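Local coordinates for protein Lys-gingipain W83 (Porphyromonas gingivalis, PDB 3M1H) that cleaves proteins after lysine as a cysteine protease and may act as a virulence factor, this piece being its K3 adhesin domain, of a kind haemolytic in vitro when isolated, at residues T33-G38 and S54-E59; A131-R136 and C162-W167. One frame throughout, in Å; residues are numbered along the deposited sequence.

Contact 1: T33-G38 and S54-E59; sequences TPPPGG and SYINFE. Unlike the reference sequence in segment 54-59: Tyr55 (reference His).
Ile56 and the two residues after it lie against the proline-rich loop 33-38 at the edge of the beta jelly roll of this adhesin domain. The loop, which follows strand 19-22, is closed by a backbone hydrogen bond from Gly38 N to Pro34 O (2.9 Å), and its prolines Pro35 and Pro36, joined by a cis peptide bond, face the short strand 55-56 and the turn beyond it. Ile56 presents its CG2 branch, set anti to the backbone N, to Pro35: this methyl lies 3.6 Å from Pro35 O and 4.1 Å from CG of the Pro35 ring. Trp167 of strand 167-177 also packs against both Ile56 and Pro35. At Asn57 the backbone and CB meet the CD edge of the Pro36 ring, CD lying 3.8 Å from Asn57 O, while the side-chain OD1 turns to the backbone N of Arg133. Phe58 brings its CD2 to within 3.8 Å of Pro36 CG, the two side chains crossing at about a right angle. No direct hydrogen bond joins the segments; instead one water donates to Pro35 O at 2.8 Å and accepts from Asn57 N at 3.0 Å.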
loop_
_atom_site.group_PDB
_atom_site.type_symbol
_atom_site.label_atom_id
_atom_site.label_comp_id
_atom_site.label_asym_id
_atom_site.label_seq_id
_atom_site.Cartn_x
_atom_site.Cartn_y
_atom_site.Cartn_z
ATOM N N THR A 33 -3.883 -8.808 -7.921
ATOM C CA THR A 33 -3.565 -10.043 -8.682
ATOM C C THR A 33 -2.055 -10.069 -8.923
ATOM O O THR A 33 -1.593 -9.971 -10.069
ATOM C CB THR A 33 -4.312 -10.098 -10.041
ATOM O OG1 THR A 33 -4.037 -8.910 -10.803
ATOM C CG2 THR A 33 -5.836 -10.215 -9.818
ATOM N N PRO A 34 -1.239 -10.147 -7.847
ATOM C CA PRO A 34 0.216 -10.112 -8.008
ATOM C C PRO A 34 0.741 -11.226 -8.913
ATOM O O PRO A 34 0.432 -12.420 -8.680
ATOM C CB PRO A 34 0.744 -10.332 -6.578
ATOM C CG PRO A 34 -0.397 -10.939 -5.853
ATOM C CD PRO A 34 -1.621 -10.299 -6.427
ATOM N N PRO A 35 1.521 -10.865 -9.931
ATOM C CA PRO A 35 2.168 -11.938 -10.711
ATOM C C PRO A 35 3.272 -12.661 -9.936
ATOM O O PRO A 35 3.874 -12.059 -9.033
ATOM C CB PRO A 35 2.779 -11.193 -11.900
ATOM C CG PRO A 35 2.981 -9.835 -11.423
ATOM C CD PRO A 35 1.859 -9.541 -10.476
ATOM N N PRO A 36 3.575 -13.910 -10.324
ATOM C CA PRO A 36 2.973 -14.657 -11.450
ATOM C C PRO A 36 1.744 -15.493 -11.116
ATOM O O PRO A 36 1.055 -16.028 -12.009
ATOM C CB PRO A 36 4.107 -15.572 -11.890
ATOM C CG PRO A 36 4.869 -15.825 -10.667
ATOM C CD PRO A 36 4.743 -14.605 -9.780
ATOM N N GLY A 37 1.432 -15.590 -9.833
ATOM C CA GLY A 37 0.222 -16.296 -9.413
ATOM C C GLY A 37 -1.084 -15.733 -9.918
ATOM O O GLY A 37 -2.005 -16.473 -10.242
ATOM N N GLY A 38 -1.175 -14.404 -9.953
ATOM C CA GLY A 38 -2.372 -13.715 -10.427
ATOM C C GLY A 38 -3.557 -13.762 -9.487
ATOM O O GLY A 38 -4.665 -13.416 -9.879
ATOM N N SER A 54 8.589 -4.932 -4.823
ATOM C CA SER A 54 10.009 -4.577 -5.038
ATOM C C SER A 54 10.764 -5.755 -5.656
ATOM O O SER A 54 11.941 -5.582 -6.028
ATOM C CB SER A 54 10.665 -4.130 -3.746
ATOM O OG SER A 54 10.845 -5.181 -2.836
ATOM N N TYR A 55 10.127 -6.911 -5.800
ATOM C CA TYR A 55 10.699 -8.117 -6.420
ATOM C C TYR A 55 9.581 -9.017 -6.852
ATOM O O TYR A 55 8.684 -9.269 -6.053
ATOM C CB TYR A 55 11.618 -8.861 -5.436
ATOM C CG TYR A 55 12.370 -10.044 -6.009
ATOM C CD1 TYR A 55 13.700 -9.896 -6.408
ATOM C CD2 TYR A 55 11.768 -11.294 -6.148
ATOM C CE1 TYR A 55 14.406 -10.970 -6.927
ATOM C CE2 TYR A 55 12.472 -12.398 -6.672
ATOM C CZ TYR A 55 13.800 -12.206 -7.074
ATOM O OH TYR A 55 14.497 -13.298 -7.583
ATOM N N ILE A 56 9.628 -9.508 -8.099
ATOM C CA ILE A 56 8.603 -10.377 -8.644
ATOM C C ILE A 56 9.225 -11.717 -9.013
ATOM O O ILE A 56 10.226 -11.742 -9.756
ATOM C CB ILE A 56 7.920 -9.753 -9.904
ATOM C CG1 ILE A 56 7.286 -8.424 -9.528
ATOM C CG2 ILE A 56 6.865 -10.665 -10.448
ATOM C CD1 ILE A 56 6.657 -7.630 -10.662
ATOM N N ASN A 57 8.680 -12.802 -8.488
ATOM C CA ASN A 57 9.192 -14.145 -8.821
ATOM C C ASN A 57 9.146 -14.364 -10.335
ATOM O O ASN A 57 8.232 -13.908 -11.007
ATOM C CB ASN A 57 8.439 -15.248 -8.083
ATOM C CG ASN A 57 8.860 -15.373 -6.612
ATOM O OD1 ASN A 57 9.925 -14.927 -6.202
ATOM N ND2 ASN A 57 7.996 -15.993 -5.831
ATOM N N PHE A 58 10.179 -15.046 -10.836
ATOM C CA PHE A 58 10.381 -15.350 -12.268
ATOM C C PHE A 58 10.700 -14.104 -13.101
ATOM O O PHE A 58 10.719 -14.202 -14.333
ATOM C CB PHE A 58 9.198 -16.112 -12.883
ATOM C CG PHE A 58 8.986 -17.514 -12.315
ATOM C CD1 PHE A 58 9.570 -18.635 -12.915
ATOM C CD2 PHE A 58 8.166 -17.712 -11.220
ATOM C CE1 PHE A 58 9.351 -19.914 -12.407
ATOM C CE2 PHE A 58 7.927 -18.996 -10.699
ATOM C CZ PHE A 58 8.515 -20.099 -11.292
ATOM N N GLU A 59 10.942 -12.958 -12.457
ATOM C CA GLU A 59 11.304 -11.711 -13.145
ATOM C C GLU A 59 12.521 -11.060 -12.542
ATOM O O GLU A 59 13.511 -10.848 -13.246
ATOM C CB GLU A 59 10.136 -10.725 -13.185
ATOM C CG GLU A 59 8.932 -11.313 -13.894
ATOM C CD GLU A 59 7.783 -10.333 -14.074
ATOM O OE1 GLU A 59 8.065 -9.108 -14.091
ATOM O OE2 GLU A 59 6.611 -10.803 -14.202
HETATM O O HOH W 1 5.926 -12.480 -7.239
#

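Contact 2: A131-R136 and C162-W167; sequences AIRGTR and CTDFFW
Arg133 lays its CB over one face of the Phe166 ring, 4.1 Å from the ring centroid and 28° off the normal, a CH-pi contact that joins the loop between strands 116-119 and 142-148 to the loop leading into strand 167-177 of the jelly roll. Next to it, Gly134 continues over the same face, its CA 3.6 Å from Phe166 CE2, so backbone rather than side chain covers this part of the ring. The opposite face of Phe166 is taken by Trp167, whose CD1 sits over the ring centre; the phenyl group is thus clasped between Trp167 and the CB of Arg133 with the 133-134 backbone.

From CB the arginine runs out extended as far as NE and delivers its guanidinium to the 164-165 backbone. NH1 gives Phe165 O a nearly straight bond of 2.9 Å (166°), lying in both the guanidinium and the carbonyl planes and using a lone pair of the oxygen. The same nitrogen reaches Asp164 OD1 at 3.0 Å in a salt bridge, but approaches from above the carboxylate plane; NH2 adds a weak bond to OD1, and NH1 another weak one to Asp164 O. NE bonds to Glu130 O, and Tyr55 forms a cation-pi contact with the group.

Held chiefly by the carbonyls of Phe165 and Glu130 and by one carboxylate oxygen, the guanidinium has little freedom to rotate; Asp164 probably offsets its positive charge, while the in-plane bond to Phe165 O ties the 164-165 backbone to Arg133.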
loop_
_atom_site.group_PDB
_atom_site.type_symbol
_atom_site.label_atom_id
_atom_site.label_comp_id
_atom_site.label_asym_id
_atom_site.label_seq_id
_atom_site.Cartn_x
_atom_site.Cartn_y
_atom_site.Cartn_z
ATOM N N ALA A 131 16.281 -16.987 -5.162
ATOM C CA ALA A 131 15.641 -16.542 -6.402
ATOM C C ALA A 131 14.127 -16.470 -6.257
ATOM O O ALA A 131 13.535 -15.502 -6.751
ATOM C CB ALA A 131 16.011 -17.430 -7.612
ATOM N N ILE A 132 13.529 -17.484 -5.625
ATOM C CA ILE A 132 12.068 -17.591 -5.432
ATOM C C ILE A 132 11.768 -17.257 -3.976
ATOM O O ILE A 132 12.228 -17.939 -3.051
ATOM C CB ILE A 132 11.544 -19.000 -5.756
ATOM C CG1 ILE A 132 11.729 -19.313 -7.244
ATOM C CG2 ILE A 132 10.060 -19.192 -5.323
ATOM C CD1 ILE A 132 10.544 -18.817 -8.122
ATOM N N ARG A 133 11.011 -16.187 -3.791
ATOM C CA ARG A 133 10.694 -15.662 -2.491
ATOM C C ARG A 133 9.217 -15.874 -2.182
ATOM O O ARG A 133 8.473 -16.451 -2.970
ATOM C CB ARG A 133 11.095 -14.205 -2.427
ATOM C CG ARG A 133 12.560 -14.049 -2.754
ATOM C CD ARG A 133 12.990 -12.629 -2.780
ATOM N NE ARG A 133 14.380 -12.562 -3.256
ATOM C CZ ARG A 133 15.096 -11.459 -3.410
ATOM N NH1 ARG A 133 14.633 -10.245 -3.120
ATOM N NH2 ARG A 133 16.339 -11.575 -3.858
ATOM N N GLY A 134 8.813 -15.471 -0.990
ATOM C CA GLY A 134 7.432 -15.701 -0.563
ATOM C C GLY A 134 7.087 -17.153 -0.268
ATOM O O GLY A 134 5.920 -17.519 -0.247
ATOM N N THR A 135 8.094 -17.975 0.014
ATOM C CA THR A 135 7.910 -19.420 0.191
ATOM C C THR A 135 7.667 -19.840 1.637
ATOM O O THR A 135 7.453 -21.025 1.898
ATOM C CB THR A 135 9.137 -20.231 -0.291
ATOM O OG1 THR A 135 10.287 -19.876 0.488
ATOM C CG2 THR A 135 9.408 -19.976 -1.780
ATOM N N ARG A 136 7.697 -18.898 2.570
ATOM C CA ARG A 136 7.533 -19.232 3.988
ATOM C C ARG A 136 6.404 -18.411 4.556
ATOM O O ARG A 136 5.332 -18.363 3.968
ATOM C CB ARG A 136 8.846 -19.042 4.772
ATOM C CG ARG A 136 10.034 -19.798 4.215
ATOM C CD ARG A 136 11.273 -19.437 5.023
ATOM N NE ARG A 136 12.453 -20.125 4.537
ATOM C CZ ARG A 136 13.207 -19.722 3.525
ATOM N NH1 ARG A 136 12.912 -18.607 2.856
ATOM N NH2 ARG A 136 14.276 -20.435 3.184
ATOM N N CYS A 162 12.861 1.743 -2.819
ATOM C CA CYS A 162 13.343 0.446 -2.365
ATOM C C CYS A 162 13.360 -0.536 -3.526
ATOM O O CYS A 162 12.701 -0.330 -4.550
ATOM C CB CYS A 162 12.529 -0.131 -1.208
ATOM S SG CYS A 162 10.778 -0.365 -1.603
ATOM N N THR A 163 14.127 -1.604 -3.362
ATOM C CA THR A 163 14.269 -2.629 -4.371
ATOM C C THR A 163 14.757 -3.919 -3.714
ATOM O O THR A 163 15.468 -3.884 -2.684
ATOM C CB THR A 163 15.272 -2.218 -5.516
ATOM O OG1 THR A 163 15.189 -3.168 -6.588
ATOM C CG2 THR A 163 16.706 -2.140 -5.021
ATOM N N ASP A 164 14.337 -5.032 -4.308
ATOM C CA ASP A 164 14.911 -6.337 -4.032
ATOM C C ASP A 164 14.568 -6.923 -2.677
ATOM O O ASP A 164 15.404 -7.564 -2.038
ATOM C CB ASP A 164 16.434 -6.252 -4.216
ATOM C CG ASP A 164 17.069 -7.583 -4.559
ATOM O OD1 ASP A 164 16.390 -8.568 -4.936
ATOM O OD2 ASP A 164 18.316 -7.600 -4.458
ATOM N N PHE A 165 13.312 -6.748 -2.244
ATOM C CA PHE A 165 12.777 -7.495 -1.091
ATOM C C PHE A 165 11.686 -8.434 -1.610
ATOM O O PHE A 165 12.011 -9.492 -2.208
ATOM C CB PHE A 165 12.421 -6.559 0.080
ATOM C CG PHE A 165 13.659 -5.904 0.657
ATOM C CD1 PHE A 165 14.449 -6.602 1.547
ATOM C CD2 PHE A 165 14.059 -4.637 0.241
ATOM C CE1 PHE A 165 15.630 -6.025 2.061
ATOM C CE2 PHE A 165 15.241 -4.053 0.742
ATOM C CZ PHE A 165 16.022 -4.760 1.659
ATOM N N PHE A 166 10.397 -8.112 -1.431
ATOM C CA PHE A 166 9.384 -8.907 -2.094
ATOM C C PHE A 166 8.131 -8.070 -2.412
ATOM O O PHE A 166 8.152 -7.357 -3.373
ATOM C CB PHE A 166 9.104 -10.211 -1.332
ATOM C CG PHE A 166 8.313 -11.216 -2.109
ATOM C CD1 PHE A 166 8.724 -11.598 -3.371
ATOM C CD2 PHE A 166 7.147 -11.791 -1.598
ATOM C CE1 PHE A 166 8.021 -12.525 -4.090
ATOM C CE2 PHE A 166 6.435 -12.736 -2.319
ATOM C CZ PHE A 166 6.880 -13.105 -3.585
ATOM N N TRP A 167 7.063 -8.149 -1.616
ATOM C CA TRP A 167 5.884 -7.286 -1.806
ATOM C C TRP A 167 5.475 -6.694 -0.467
ATOM O O TRP A 167 5.746 -7.309 0.583
ATOM C CB TRP A 167 4.690 -8.065 -2.357
ATOM C CG TRP A 167 4.827 -8.677 -3.720
ATOM C CD1 TRP A 167 5.563 -9.758 -4.096
ATOM C CD2 TRP A 167 4.126 -8.247 -4.876
ATOM N NE1 TRP A 167 5.365 -10.043 -5.443
ATOM C CE2 TRP A 167 4.501 -9.094 -5.944
ATOM C CE3 TRP A 167 3.233 -7.191 -5.123
ATOM C CZ2 TRP A 167 3.983 -8.934 -7.220
ATOM C CZ3 TRP A 167 2.716 -7.040 -6.394
ATOM C CH2 TRP A 167 3.112 -7.902 -7.427
#

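Contacts 1 and 2 lie on the same side of the domain, their centres about 9 Å apart. Segment 54-59 is the main connection, with Trp167 also reaching loop 33-38. Ser54 N bonds to Phe166 O (2.9 Å), and the side chain of Tyr55, which differs from the reference sequence, reaches contact 2: its OH lies 2.5 Å from Ala131 O, probably in a hydrogen bond, and its CD1 packs 3.3 Å from Asp164 OD1. Of the next two residues, Ile56 packs in contact 1, whereas Asn57 serves both. The side chain of calcium ligand Asn28 is about 4 Å from that of Ile56 but about 12 Å from that of Phe166; a bound calcium ion lies about 8 Å from the Ile56 side chain.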